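Local coordinates for protein extracellular ligand-binding receptor (Rhodopseudomonas palustris, PDB 4F06) that binds p-hydroxybenzoic acid as the solute-binding protein of an ABC transporter, and so probably serves the uptake of aromatic acids derived from lignin, at residues Phe199-Ala204 with Met228-Val233; Leu250-Tyr255 with Val340-Val345; Thr122-Thr127 with Gly152-Thr157; Ala143-Asp148 with Val174-Ser179. All blocks are in the same frame, centred on the assembly; numbering follows the deposited sequence.

In the fold
Contacts 1, 2 and 4 are strand pairings within one sheet, whereas contact 3 packs helix 123-136 against helix 150-165, both lying on that sheet. Contacts 1 and 2 are interior and meet through neighbouring strands 226-230 and 250-253; Asp232 of contact 1 meets Tyr253 of contact 2 beside the ligand. Contact 4 continues the sheet on the other side of contact 1; it is largely buried, but has exposed residues at its rim, where waters and charged groups join the apolar packing. Contact 3 is half buried, with its methionine near the pocket and its phenylalanine toward the surface. Contacts 1 and 4 are parallel pairings, contact 2 is antiparallel, and the Glu156-Arg175 salt bridge ties contact 3 to contact 4.

Contact 1 (Phe199-Ala204 with Met228-Val233); sequences FTFLPA and MSTGDV. With PHB (p-hydroxybenzoic acid), chain B.
A beta-alpha-beta unit, with helix 206-217 linking parallel strands 197-201 and 226-230, brings Phe201 and Ala204 up to Asp232 at the C-terminal strand ends, where the p-hydroxybenzoic acid pocket lies. Deep in the sheet the pairing is backbone-made: Thr200 N donates to Met228 O at 3.1 Å, while the return bond from Thr230 N to Thr200 O is weak. Phe199 lays its CD1 4.0 Å from CG of Met228, a selenomethionine, and Thr230 CG2 sits at the edge of the same ring. Beyond the strand ends, residues 231-233 form a 3-10 turn. The edge of the Phe201 ring faces Asp232, with CE1 3.7 Å from Asp232 CG and the ring and carboxylate planes nearly perpendicular (88°); CE1 also reaches PHB C3. Chi1 of -54° puts Asp232 CG anti to the carbonyl carbon, and the carboxylate lies between Thr230 OG1 and the ligand hydroxyl. OD2 takes the Thr230 OG1 hydroxyl on its anti lone pair at 2.7 Å, and OD1 accepts from PHB O4 at 2.7 Å and also bonds Tyr253 OH. Ala204 N donates to PHB O4 over 3.1 Å in a nearly straight bond (176°). Replacing Asp232 by an alanine would probably leave the ligand hydroxyl without its acceptor and the Thr230 hydroxyl free to turn. The phenol oxygen is thus held as donor and acceptor at once, a pairing suited to a para-hydroxyl group.

Contact 2 (Leu250-Tyr255 with Val340-Val345); sequences LSTYHY and VYLREV
Turned beside its backbone N (chi1 -49°) and then bent at chi2 (94°) and chi3, Arg343 folds back across the sheet so that its guanidinium lies against Tyr253 CB and beside Ser251, whose OG stands between its own N and carbonyl carbon (chi1 63°). Ser251 OG lies in the guanidinium plane and accepts two bonds, from Arg343 NE at 2.8 Å and from Arg343 NH2 at 3.0 Å. Tyr253 CB covers one face of the group, 3.4 Å from Arg343 CZ. A water accepts from Arg343 NH1 and donates to Tyr253 O, so the fold-back is pinned at both ends of the guanidinium. The Tyr341 ring turns its edge to backbone oxygens, with CD1 3.4 Å from Tyr253 O and CE1 3.6 Å from His254 O, while its hydroxyl bonds the backbone O of Arg324. On the opposite face of the sheet Thr252 CB packs 3.9 Å from Val340 CG1, and Thr252 OG1 bonds the backbone O of Asn126 on helix 123-136. Leu250 CD2 rests 3.9 Å from Glu344 CB. The Tyr253 ring leads away toward the ligand pocket. Ser251 with Arg343, and Tyr253 with Tyr341, are antiparallel hydrogen-bonded pairs, each with both backbone bonds made. They join long strand 336-348 to a parallel run of beta-alpha-beta strands, giving the mixed sheet of one lobe in this two-lobed periplasmic binding protein fold.

Contact 3 (Thr122-Thr127 with Gly152-Thr157); sequences TMFQNT and GIDAET
Ala155 CB is packed tightly between two side chains of helix 123-136, 3.8 Å from Thr127 OG1 and 3.9 Å from the CE methyl of Met123, a selenomethionine. Met123 CB meets Asp154 CB at 3.9 Å; beyond it CG lies beside the backbone N (chi1 -58°), and two further bends bring the methyl to Ala155. Thr127 adds CG2, 3.5 Å from Ala155 O; its hydroxyl is turned back to donate to Met123 O. These buried groups face the strand carrying Phe199 and Phe201. Helices 123-136 and 150-165, linked through strand 141-147, lie against the same face of the sheet and cross here at -38°. Thr122 and Gln125 form a capping box that closes the N-terminus of the first helix. The Phe124 side is broad but lies nearer solvent, and a water takes part in it. There the ring reaches across, with CE1 3.6 Å from Asp154 O and CZ 4.0 Å from Thr157 CG2. A leucine in place of Phe124 would probably lose the reach to the Thr157 methyl and open a gap beside Asp154. Asp154 OD2, bonded to Ser107 N, also accepts from the water, whose O accepts from Phe124 N at 2.9 Å, bridging the two residues at the edge of the ring.

Contact 4 (Ala143-Asp148 with Val174-Ser179); sequences AIAVSD and VRMPLS
Met176, a selenomethionine, reaches from its strand toward Ala145 and Val146 on the neighbouring parallel strand. Its CB lies 3.8 Å from Val146 O, and CG, set beside the backbone N (chi1 -60°), stays about as near that oxygen. The chain runs straight on to SE, 4.1 Å from Ala145 CB, and then bends (chi3 -69°) so that CE lies against the backbone, 3.6 Å from Ala145 C. The backbones are joined by Val146 N donating to Val174 O and Met176 N to Val146 O (2.8 Å). These two strands, 141-147 and 169-176, with helix 150-165 between them, make a beta-alpha-beta crossover, and the helix supplies the partner for the strand's one arginine here. Arg175, whose CG lies alongside Val146 CG2, extends its chain and forms a salt bridge through NE with Glu156. Its aliphatic part packs against Asp148, OD1 of which is 3.6 Å from Arg175 CD, yet 4.6 Å from Arg175 NH1, beyond a salt bridge. A water spans that gap, donating to Asp148 OD1 and accepting from Arg175 NH1 at the guanidinium edge. At the end of its strand, Ser147 touches with CB the CD2 of Leu178, in the loop after the other strand, at 3.9 Å, and another water links Asp148 O to Leu178 N.

Contact 1 (Phe199-Ala204 with Met228-Val233)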
loop_
_atom_site.group_PDB
_atom_site.type_symbol
_atom_site.label_atom_id
_atom_site.label_comp_id
_atom_site.label_asym_id
_atom_site.label_seq_id
_atom_site.Cartn_x
_atom_site.Cartn_y
_atom_site.Cartn_z
ATOM N N PHE A 199 14.498 8.329 -8.292
ATOM C CA PHE A 199 13.613 7.752 -7.281
ATOM C C PHE A 199 12.201 8.223 -7.582
ATOM O O PHE A 199 11.987 9.425 -7.758
ATOM C CB PHE A 199 13.987 8.176 -5.852
ATOM C CG PHE A 199 12.933 7.761 -4.867
ATOM C CD1 PHE A 199 12.754 6.399 -4.551
ATOM C CD2 PHE A 199 12.087 8.706 -4.311
ATOM C CE1 PHE A 199 11.741 5.992 -3.688
ATOM C CE2 PHE A 199 11.076 8.307 -3.441
ATOM C CZ PHE A 199 10.911 6.963 -3.117
ATOM N N THR A 200 11.246 7.294 -7.650
ATOM C CA THR A 200 9.880 7.657 -7.979
ATOM C C THR A 200 8.832 6.940 -7.161
ATOM O O THR A 200 8.988 5.791 -6.719
ATOM C CB THR A 200 9.633 7.451 -9.506
ATOM O OG1 THR A 200 8.388 8.044 -9.901
ATOM C CG2 THR A 200 9.576 5.994 -9.832
ATOM N N PHE A 201 7.730 7.662 -6.973
ATOM C CA PHE A 201 6.463 7.111 -6.539
ATOM C C PHE A 201 5.336 7.746 -7.363
ATOM O O PHE A 201 5.328 8.984 -7.527
ATOM C CB PHE A 201 6.151 7.460 -5.063
ATOM C CG PHE A 201 4.683 7.293 -4.730
ATOM C CD1 PHE A 201 4.096 6.031 -4.525
ATOM C CD2 PHE A 201 3.849 8.430 -4.689
ATOM C CE1 PHE A 201 2.750 5.879 -4.303
ATOM C CE2 PHE A 201 2.484 8.277 -4.458
ATOM C CZ PHE A 201 1.926 7.016 -4.266
ATOM N N LEU A 202 4.417 6.906 -7.844
ATOM C CA LEU A 202 3.102 7.341 -8.312
ATOM C C LEU A 202 2.156 6.266 -7.771
ATOM O O LEU A 202 2.568 5.133 -7.531
ATOM C CB LEU A 202 3.012 7.396 -9.847
ATOM C CG LEU A 202 4.152 8.099 -10.599
ATOM C CD1 LEU A 202 5.299 7.147 -10.909
ATOM C CD2 LEU A 202 3.610 8.678 -11.885
ATOM N N PRO A 203 0.856 6.550 -7.616
ATOM C CA PRO A 203 -0.077 5.515 -7.122
ATOM C C PRO A 203 -0.159 4.393 -8.154
ATOM O O PRO A 203 -0.210 4.624 -9.390
ATOM C CB PRO A 203 -1.420 6.264 -7.020
ATOM C CG PRO A 203 -1.261 7.445 -7.953
ATOM C CD PRO A 203 0.208 7.850 -7.855
ATOM N N ALA A 204 -0.158 3.158 -7.654
ATOM C CA ALA A 204 -0.195 1.997 -8.562
ATOM C C ALA A 204 -1.441 2.051 -9.419
ATOM O O ALA A 204 -2.550 2.319 -8.964
ATOM C CB ALA A 204 -0.158 0.744 -7.745
HETATM N N MSE A 228 15.026 3.484 -9.024
HETATM C CA MSE A 228 14.638 3.004 -7.689
HETATM C C MSE A 228 13.216 3.530 -7.467
HETATM O O MSE A 228 12.898 4.708 -7.724
HETATM C CB MSE A 228 15.569 3.555 -6.605
HETATM C CG MSE A 228 15.165 3.218 -5.141
HETATM SE SE MSE A 228 15.171 1.289 -4.768
HETATM C CE MSE A 228 16.924 1.147 -4.875
ATOM N N SER A 229 12.356 2.655 -7.020
ATOM C CA SER A 229 10.987 3.051 -6.778
ATOM C C SER A 229 10.513 2.431 -5.493
ATOM O O SER A 229 11.139 1.508 -4.978
ATOM C CB SER A 229 10.089 2.622 -7.937
ATOM O OG SER A 229 10.007 1.225 -8.053
ATOM N N THR A 230 9.375 2.884 -4.962
ATOM C CA THR A 230 8.642 2.043 -4.039
ATOM C C THR A 230 7.903 1.009 -4.913
ATOM O O THR A 230 7.695 1.158 -6.139
ATOM C CB THR A 230 7.712 2.847 -3.158
ATOM O OG1 THR A 230 6.791 3.573 -3.994
ATOM C CG2 THR A 230 8.481 3.818 -2.274
ATOM N N GLY A 231 7.458 -0.044 -4.255
ATOM C CA GLY A 231 6.814 -1.165 -4.977
ATOM C C GLY A 231 5.497 -0.796 -5.634
ATOM O O GLY A 231 5.020 -1.531 -6.493
ATOM N N ASP A 232 4.927 0.360 -5.291
ATOM C CA ASP A 232 3.745 0.880 -5.985
ATOM C C ASP A 232 3.959 0.938 -7.482
ATOM O O ASP A 232 2.993 0.866 -8.243
ATOM C CB ASP A 232 3.477 2.293 -5.464
ATOM C CG ASP A 232 3.376 2.289 -3.959
ATOM O OD1 ASP A 232 2.315 1.944 -3.425
ATOM O OD2 ASP A 232 4.415 2.562 -3.311
ATOM N N VAL A 233 5.206 1.130 -7.893
ATOM C CA VAL A 233 5.503 1.427 -9.295
ATOM C C VAL A 233 5.646 0.166 -10.151
ATOM O O VAL A 233 5.619 0.263 -11.380
ATOM C CB VAL A 233 6.739 2.355 -9.338
ATOM C CG1 VAL A 233 7.131 2.696 -10.775
ATOM C CG2 VAL A 233 6.496 3.627 -8.512
HETATM C "C1'" PHB B . -2.341 6.818 -1.479
HETATM O "O1'" PHB B . -2.032 6.919 -0.284
HETATM O "O2'" PHB B . -3.110 7.654 -2.066
HETATM C C1 PHB B . -1.732 5.700 -2.266
HETATM C C2 PHB B . -0.506 5.136 -1.864
HETATM C C3 PHB B . 0.080 4.144 -2.612
HETATM C C4 PHB B . -0.505 3.714 -3.784
HETATM C C5 PHB B . -1.702 4.260 -4.200
HETATM C C6 PHB B . -2.321 5.262 -3.462
HETATM O O4 PHB B . 0.056 2.780 -4.577
#

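Contact 2 (Leu250-Tyr255 with Val340-Val345)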
loop_
_atom_site.group_PDB
_atom_site.type_symbol
_atom_site.label_atom_id
_atom_site.label_comp_id
_atom_site.label_asym_id
_atom_site.label_seq_id
_atom_site.Cartn_x
_atom_site.Cartn_y
_atom_site.Cartn_z
ATOM N N LEU A 250 14.620 -1.784 -9.704
ATOM C CA LEU A 250 14.704 -1.983 -8.266
ATOM C C LEU A 250 13.528 -1.301 -7.560
ATOM O O LEU A 250 13.120 -0.177 -7.932
ATOM C CB LEU A 250 16.005 -1.390 -7.710
ATOM C CG LEU A 250 17.274 -2.029 -8.282
ATOM C CD1 LEU A 250 18.507 -1.243 -7.863
ATOM C CD2 LEU A 250 17.380 -3.494 -7.859
ATOM N N SER A 251 13.015 -1.935 -6.509
ATOM C CA SER A 251 11.989 -1.303 -5.693
ATOM C C SER A 251 12.086 -1.770 -4.272
ATOM O O SER A 251 12.522 -2.902 -4.019
ATOM C CB SER A 251 10.589 -1.600 -6.269
ATOM O OG SER A 251 10.295 -2.992 -6.244
ATOM N N THR A 252 11.580 -0.965 -3.335
ATOM C CA THR A 252 11.438 -1.393 -1.958
ATOM C C THR A 252 9.951 -1.505 -1.637
ATOM O O THR A 252 9.147 -0.636 -1.988
ATOM C CB THR A 252 12.166 -0.463 -0.978
ATOM O OG1 THR A 252 11.760 0.879 -1.274
ATOM C CG2 THR A 252 13.683 -0.633 -1.114
ATOM N N TYR A 253 9.572 -2.560 -0.941
ATOM C CA TYR A 253 8.178 -2.743 -0.615
ATOM C C TYR A 253 8.023 -3.800 0.444
ATOM O O TYR A 253 8.891 -4.686 0.631
ATOM C CB TYR A 253 7.362 -3.184 -1.827
ATOM C CG TYR A 253 5.979 -2.568 -2.002
ATOM C CD1 TYR A 253 5.736 -1.200 -1.703
ATOM C CD2 TYR A 253 4.931 -3.291 -2.610
ATOM C CE1 TYR A 253 4.509 -0.593 -1.986
ATOM C CE2 TYR A 253 3.728 -2.682 -2.950
ATOM C CZ TYR A 253 3.521 -1.348 -2.642
ATOM O OH TYR A 253 2.308 -0.777 -2.989
ATOM N N HIS A 254 6.881 -3.752 1.116
ATOM C CA HIS A 254 6.539 -4.650 2.221
ATOM C C HIS A 254 5.931 -5.987 1.768
ATOM O O HIS A 254 5.786 -6.888 2.578
ATOM C CB HIS A 254 5.556 -3.914 3.160
ATOM C CG HIS A 254 4.347 -3.498 2.409
ATOM N ND1 HIS A 254 4.395 -2.565 1.391
ATOM C CD2 HIS A 254 3.063 -4.003 2.438
ATOM C CE1 HIS A 254 3.183 -2.505 0.809
ATOM N NE2 HIS A 254 2.355 -3.361 1.447
ATOM N N TYR A 255 5.559 -6.109 0.499
ATOM C CA TYR A 255 4.956 -7.350 0.028
ATOM C C TYR A 255 5.350 -7.613 -1.405
ATOM O O TYR A 255 5.242 -6.720 -2.258
ATOM C CB TYR A 255 3.404 -7.340 0.147
ATOM C CG TYR A 255 2.793 -8.663 -0.314
ATOM C CD1 TYR A 255 3.046 -9.840 0.402
ATOM C CD2 TYR A 255 2.045 -8.764 -1.500
ATOM C CE1 TYR A 255 2.541 -11.066 -0.021
ATOM C CE2 TYR A 255 1.510 -10.004 -1.899
ATOM C CZ TYR A 255 1.806 -11.143 -1.184
ATOM O OH TYR A 255 1.310 -12.356 -1.623
ATOM N N VAL A 340 10.617 -4.410 5.263
ATOM C CA VAL A 340 10.643 -3.815 3.921
ATOM C C VAL A 340 11.706 -4.531 3.138
ATOM O O VAL A 340 12.821 -4.738 3.662
ATOM C CB VAL A 340 10.909 -2.281 4.012
ATOM C CG1 VAL A 340 11.069 -1.679 2.613
ATOM C CG2 VAL A 340 9.753 -1.604 4.764
ATOM N N TYR A 341 11.388 -4.985 1.939
ATOM C CA TYR A 341 12.320 -5.778 1.155
ATOM C C TYR A 341 12.823 -4.944 -0.033
ATOM O O TYR A 341 12.074 -4.173 -0.625
ATOM C CB TYR A 341 11.623 -7.054 0.623
ATOM C CG TYR A 341 10.976 -7.885 1.697
ATOM C CD1 TYR A 341 9.637 -7.665 2.094
ATOM C CD2 TYR A 341 11.687 -8.924 2.305
ATOM C CE1 TYR A 341 9.044 -8.411 3.080
ATOM C CE2 TYR A 341 11.064 -9.712 3.257
ATOM C CZ TYR A 341 9.754 -9.472 3.653
ATOM O OH TYR A 341 9.177 -10.261 4.626
ATOM N N LEU A 342 14.080 -5.161 -0.391
ATOM C CA LEU A 342 14.598 -4.715 -1.688
ATOM C C LEU A 342 14.283 -5.806 -2.685
ATOM O O LEU A 342 14.614 -6.977 -2.428
ATOM C CB LEU A 342 16.112 -4.467 -1.617
ATOM C CG LEU A 342 16.733 -4.178 -3.010
ATOM C CD1 LEU A 342 16.245 -2.844 -3.586
ATOM C CD2 LEU A 342 18.248 -4.241 -2.900
ATOM N N ARG A 343 13.682 -5.439 -3.826
ATOM C CA ARG A 343 13.379 -6.410 -4.889
ATOM C C ARG A 343 13.956 -5.907 -6.192
ATOM O O ARG A 343 14.222 -4.713 -6.373
ATOM C CB ARG A 343 11.863 -6.579 -5.082
ATOM C CG ARG A 343 11.087 -6.810 -3.765
ATOM C CD ARG A 343 10.531 -5.522 -3.151
ATOM N NE ARG A 343 9.691 -4.781 -4.113
ATOM C CZ ARG A 343 8.441 -5.124 -4.441
ATOM N NH1 ARG A 343 7.769 -6.090 -3.788
ATOM N NH2 ARG A 343 7.850 -4.505 -5.462
ATOM N N GLU A 344 14.116 -6.845 -7.111
ATOM C CA GLU A 344 14.491 -6.541 -8.495
ATOM C C GLU A 344 13.523 -7.270 -9.417
ATOM O O GLU A 344 13.193 -8.453 -9.156
ATOM C CB GLU A 344 15.936 -7.036 -8.769
ATOM C CG GLU A 344 16.428 -6.747 -10.174
ATOM C CD GLU A 344 17.860 -7.250 -10.373
ATOM O OE1 GLU A 344 18.564 -7.420 -9.385
ATOM O OE2 GLU A 344 18.263 -7.473 -11.496
ATOM N N VAL A 345 13.097 -6.634 -10.503
ATOM C CA VAL A 345 12.253 -7.364 -11.473
ATOM C C VAL A 345 13.121 -8.422 -12.145
ATOM O O VAL A 345 14.199 -8.077 -12.674
ATOM C CB VAL A 345 11.665 -6.393 -12.522
ATOM C CG1 VAL A 345 10.859 -7.182 -13.542
ATOM C CG2 VAL A 345 10.759 -5.319 -11.844
HETATM O O HOH W 1 8.464 -7.214 -1.153
#

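Contact 3 (Thr122-Thr127 with Gly152-Thr157)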
loop_
_atom_site.group_PDB
_atom_site.type_symbol
_atom_site.label_atom_id
_atom_site.label_comp_id
_atom_site.label_asym_id
_atom_site.label_seq_id
_atom_site.Cartn_x
_atom_site.Cartn_y
_atom_site.Cartn_z
ATOM N N THR A 122 3.327 2.691 5.040
ATOM C CA THR A 122 3.467 4.145 4.779
ATOM C C THR A 122 4.556 4.416 3.766
ATOM O O THR A 122 5.439 3.574 3.493
ATOM C CB THR A 122 3.686 5.038 6.028
ATOM O OG1 THR A 122 5.049 4.926 6.446
ATOM C CG2 THR A 122 2.710 4.689 7.122
HETATM N N MSE A 123 4.491 5.584 3.155
HETATM C CA MSE A 123 5.520 5.977 2.215
HETATM C C MSE A 123 6.883 6.110 2.879
HETATM O O MSE A 123 7.878 5.647 2.359
HETATM C CB MSE A 123 5.139 7.277 1.516
HETATM C CG MSE A 123 3.796 7.179 0.772
HETATM SE SE MSE A 123 3.682 5.709 -0.493
HETATM C CE MSE A 123 5.297 6.069 -1.470
ATOM N N PHE A 124 6.943 6.747 4.053
ATOM C CA PHE A 124 8.219 6.795 4.763
ATOM C C PHE A 124 8.781 5.409 5.075
ATOM O O PHE A 124 9.990 5.174 4.979
ATOM C CB PHE A 124 8.015 7.536 6.100
ATOM C CG PHE A 124 8.359 9.001 6.047
ATOM C CD1 PHE A 124 7.426 9.943 5.568
ATOM C CD2 PHE A 124 9.576 9.492 6.575
ATOM C CE1 PHE A 124 7.761 11.300 5.554
ATOM C CE2 PHE A 124 9.863 10.857 6.556
ATOM C CZ PHE A 124 8.955 11.757 6.043
ATOM N N GLN A 125 7.887 4.498 5.464
ATOM C CA GLN A 125 8.293 3.150 5.827
ATOM C C GLN A 125 9.026 2.440 4.680
ATOM O O GLN A 125 10.075 1.837 4.898
ATOM C CB GLN A 125 7.046 2.369 6.228
ATOM C CG GLN A 125 7.305 0.964 6.785
ATOM C CD GLN A 125 5.989 0.400 7.297
ATOM O OE1 GLN A 125 4.940 0.480 6.617
ATOM N NE2 GLN A 125 6.012 -0.148 8.499
ATOM N N ASN A 126 8.502 2.543 3.453
ATOM C CA ASN A 126 9.141 1.919 2.297
ATOM C C ASN A 126 10.245 2.784 1.694
ATOM O O ASN A 126 11.189 2.251 1.080
ATOM C CB ASN A 126 8.119 1.577 1.201
ATOM C CG ASN A 126 7.212 0.400 1.548
ATOM O OD1 ASN A 126 5.975 0.388 1.216
ATOM N ND2 ASN A 126 7.799 -0.595 2.148
ATOM N N THR A 127 10.179 4.112 1.855
ATOM C CA THR A 127 11.150 5.000 1.186
ATOM C C THR A 127 12.481 5.101 1.914
ATOM O O THR A 127 13.536 5.230 1.274
ATOM C CB THR A 127 10.531 6.401 0.998
ATOM O OG1 THR A 127 9.410 6.294 0.136
ATOM C CG2 THR A 127 11.542 7.368 0.356
ATOM N N GLY A 152 3.010 11.219 -2.245
ATOM C CA GLY A 152 4.191 11.608 -3.029
ATOM C C GLY A 152 5.072 12.593 -2.288
ATOM O O GLY A 152 6.301 12.498 -2.310
ATOM N N ILE A 153 4.434 13.575 -1.630
ATOM C CA ILE A 153 5.164 14.568 -0.831
ATOM C C ILE A 153 5.883 13.879 0.343
ATOM O O ILE A 153 7.059 14.158 0.577
ATOM C CB ILE A 153 4.194 15.667 -0.357
ATOM C CG1 ILE A 153 3.698 16.454 -1.588
ATOM C CG2 ILE A 153 4.939 16.605 0.602
ATOM C CD1 ILE A 153 2.488 17.359 -1.361
ATOM N N ASP A 154 5.237 12.902 0.998
ATOM C CA ASP A 154 5.914 12.131 2.044
ATOM C C ASP A 154 7.141 11.402 1.445
ATOM O O ASP A 154 8.215 11.398 2.023
ATOM C CB ASP A 154 5.013 11.054 2.624
ATOM C CG ASP A 154 4.118 11.489 3.766
ATOM O OD1 ASP A 154 4.024 12.655 4.133
ATOM O OD2 ASP A 154 3.402 10.579 4.240
ATOM N N ALA A 155 6.972 10.751 0.303
ATOM C CA ALA A 155 8.078 9.979 -0.304
ATOM C C ALA A 155 9.247 10.899 -0.650
ATOM O O ALA A 155 10.413 10.561 -0.410
ATOM C CB ALA A 155 7.628 9.240 -1.570
ATOM N N GLU A 156 8.951 12.073 -1.244
ATOM C CA GLU A 156 10.011 13.014 -1.560
ATOM C C GLU A 156 10.768 13.429 -0.295
ATOM O O GLU A 156 12.009 13.468 -0.298
ATOM C CB GLU A 156 9.409 14.230 -2.276
ATOM C CG GLU A 156 10.435 15.331 -2.528
ATOM C CD GLU A 156 9.828 16.558 -3.167
ATOM O OE1 GLU A 156 8.639 16.614 -3.392
ATOM O OE2 GLU A 156 10.591 17.529 -3.385
ATOM N N THR A 157 10.042 13.807 0.754
ATOM C CA THR A 157 10.658 14.287 2.011
ATOM C C THR A 157 11.507 13.172 2.618
ATOM O O THR A 157 12.670 13.387 2.996
ATOM C CB THR A 157 9.550 14.716 2.975
ATOM O OG1 THR A 157 8.811 15.774 2.354
ATOM C CG2 THR A 157 10.174 15.182 4.272
HETATM O O HOH W 2 4.569 8.149 4.780
#

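Contact 4 (Ala143-Asp148 with Val174-Ser179)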
loop_
_atom_site.group_PDB
_atom_site.type_symbol
_atom_site.label_atom_id
_atom_site.label_comp_id
_atom_site.label_asym_id
_atom_site.label_seq_id
_atom_site.Cartn_x
_atom_site.Cartn_y
_atom_site.Cartn_z
ATOM N N ALA A 143 17.481 12.150 -9.195
ATOM C CA ALA A 143 16.305 12.940 -9.555
ATOM C C ALA A 143 15.090 12.259 -8.930
ATOM O O ALA A 143 14.840 11.054 -9.165
ATOM C CB ALA A 143 16.125 12.964 -11.079
ATOM N N ILE A 144 14.362 13.021 -8.112
ATOM C CA ILE A 144 13.108 12.537 -7.532
ATOM C C ILE A 144 11.933 12.952 -8.402
ATOM O O ILE A 144 11.850 14.123 -8.760
ATOM C CB ILE A 144 12.913 13.075 -6.091
ATOM C CG1 ILE A 144 14.057 12.605 -5.149
ATOM C CG2 ILE A 144 11.522 12.725 -5.553
ATOM C CD1 ILE A 144 14.018 13.254 -3.771
ATOM N N ALA A 145 11.024 12.024 -8.674
ATOM C CA ALA A 145 9.810 12.365 -9.410
ATOM C C ALA A 145 8.663 11.700 -8.649
ATOM O O ALA A 145 8.625 10.458 -8.543
ATOM C CB ALA A 145 9.843 11.838 -10.848
ATOM N N VAL A 146 7.743 12.500 -8.085
ATOM C CA VAL A 146 6.653 11.929 -7.324
ATOM C C VAL A 146 5.339 12.550 -7.728
ATOM O O VAL A 146 5.302 13.740 -8.118
ATOM C CB VAL A 146 6.822 12.153 -5.796
ATOM C CG1 VAL A 146 8.022 11.402 -5.275
ATOM C CG2 VAL A 146 6.890 13.645 -5.419
ATOM N N SER A 147 4.236 11.787 -7.644
ATOM C CA SER A 147 2.914 12.389 -7.870
ATOM C C SER A 147 2.688 13.486 -6.818
ATOM O O SER A 147 2.995 13.314 -5.627
ATOM C CB SER A 147 1.824 11.335 -7.814
ATOM O OG SER A 147 2.031 10.413 -8.864
ATOM N N ASP A 148 2.046 14.570 -7.256
ATOM C CA ASP A 148 1.904 15.770 -6.425
ATOM C C ASP A 148 0.661 15.695 -5.537
ATOM O O ASP A 148 -0.346 16.390 -5.750
ATOM C CB ASP A 148 1.805 16.984 -7.347
ATOM C CG ASP A 148 1.821 18.279 -6.583
ATOM O OD1 ASP A 148 2.260 18.301 -5.411
ATOM O OD2 ASP A 148 1.399 19.277 -7.195
ATOM N N VAL A 174 10.724 16.705 -8.846
ATOM C CA VAL A 174 9.581 17.064 -9.672
ATOM C C VAL A 174 8.318 16.521 -9.004
ATOM O O VAL A 174 8.260 15.326 -8.690
ATOM C CB VAL A 174 9.732 16.485 -11.091
ATOM C CG1 VAL A 174 8.529 16.819 -11.949
ATOM C CG2 VAL A 174 11.020 17.007 -11.729
ATOM N N ARG A 175 7.327 17.381 -8.752
ATOM C CA ARG A 175 6.031 16.932 -8.290
ATOM C C ARG A 175 5.088 16.946 -9.478
ATOM O O ARG A 175 4.783 18.018 -10.028
ATOM C CB ARG A 175 5.527 17.843 -7.167
ATOM C CG ARG A 175 6.369 17.745 -5.902
ATOM C CD ARG A 175 5.826 18.676 -4.820
ATOM N NE ARG A 175 6.586 18.573 -3.570
ATOM C CZ ARG A 175 6.280 19.222 -2.456
ATOM N NH1 ARG A 175 5.234 20.051 -2.416
ATOM N NH2 ARG A 175 7.042 19.053 -1.396
HETATM N N MSE A 176 4.676 15.758 -9.901
HETATM C CA MSE A 176 3.933 15.573 -11.159
HETATM C C MSE A 176 2.437 15.564 -10.879
HETATM O O MSE A 176 1.984 14.788 -10.060
HETATM C CB MSE A 176 4.303 14.225 -11.786
HETATM C CG MSE A 176 5.807 14.068 -12.118
HETATM SE SE MSE A 176 6.252 12.303 -12.755
HETATM C CE MSE A 176 5.989 11.323 -11.102
ATOM N N PRO A 177 1.660 16.415 -11.534
ATOM C CA PRO A 177 0.209 16.350 -11.285
ATOM C C PRO A 177 -0.323 14.927 -11.446
ATOM O O PRO A 177 0.128 14.172 -12.325
ATOM C CB PRO A 177 -0.351 17.219 -12.405
ATOM C CG PRO A 177 0.725 18.254 -12.625
ATOM C CD PRO A 177 2.029 17.488 -12.480
ATOM N N LEU A 178 -1.310 14.557 -10.633
ATOM C CA LEU A 178 -1.957 13.237 -10.728
ATOM C C LEU A 178 -2.510 12.922 -12.109
ATOM O O LEU A 178 -2.508 11.750 -12.524
ATOM C CB LEU A 178 -3.076 13.088 -9.685
ATOM C CG LEU A 178 -2.613 12.635 -8.318
ATOM C CD1 LEU A 178 -3.750 12.810 -7.314
ATOM C CD2 LEU A 178 -2.066 11.212 -8.352
ATOM N N SER A 179 -2.920 13.965 -12.836
ATOM C CA SER A 179 -3.531 13.797 -14.142
ATOM C C SER A 179 -2.478 13.540 -15.212
ATOM O O SER A 179 -2.841 13.290 -16.356
ATOM C CB SER A 179 -4.335 15.046 -14.497
ATOM O OG SER A 179 -3.527 16.196 -14.469
HETATM O O HOH W 3 1.594 11.796 -11.232
HETATM O O HOH W 4 -1.819 16.348 -8.340
HETATM O O HOH W 5 2.894 20.498 -4.118
#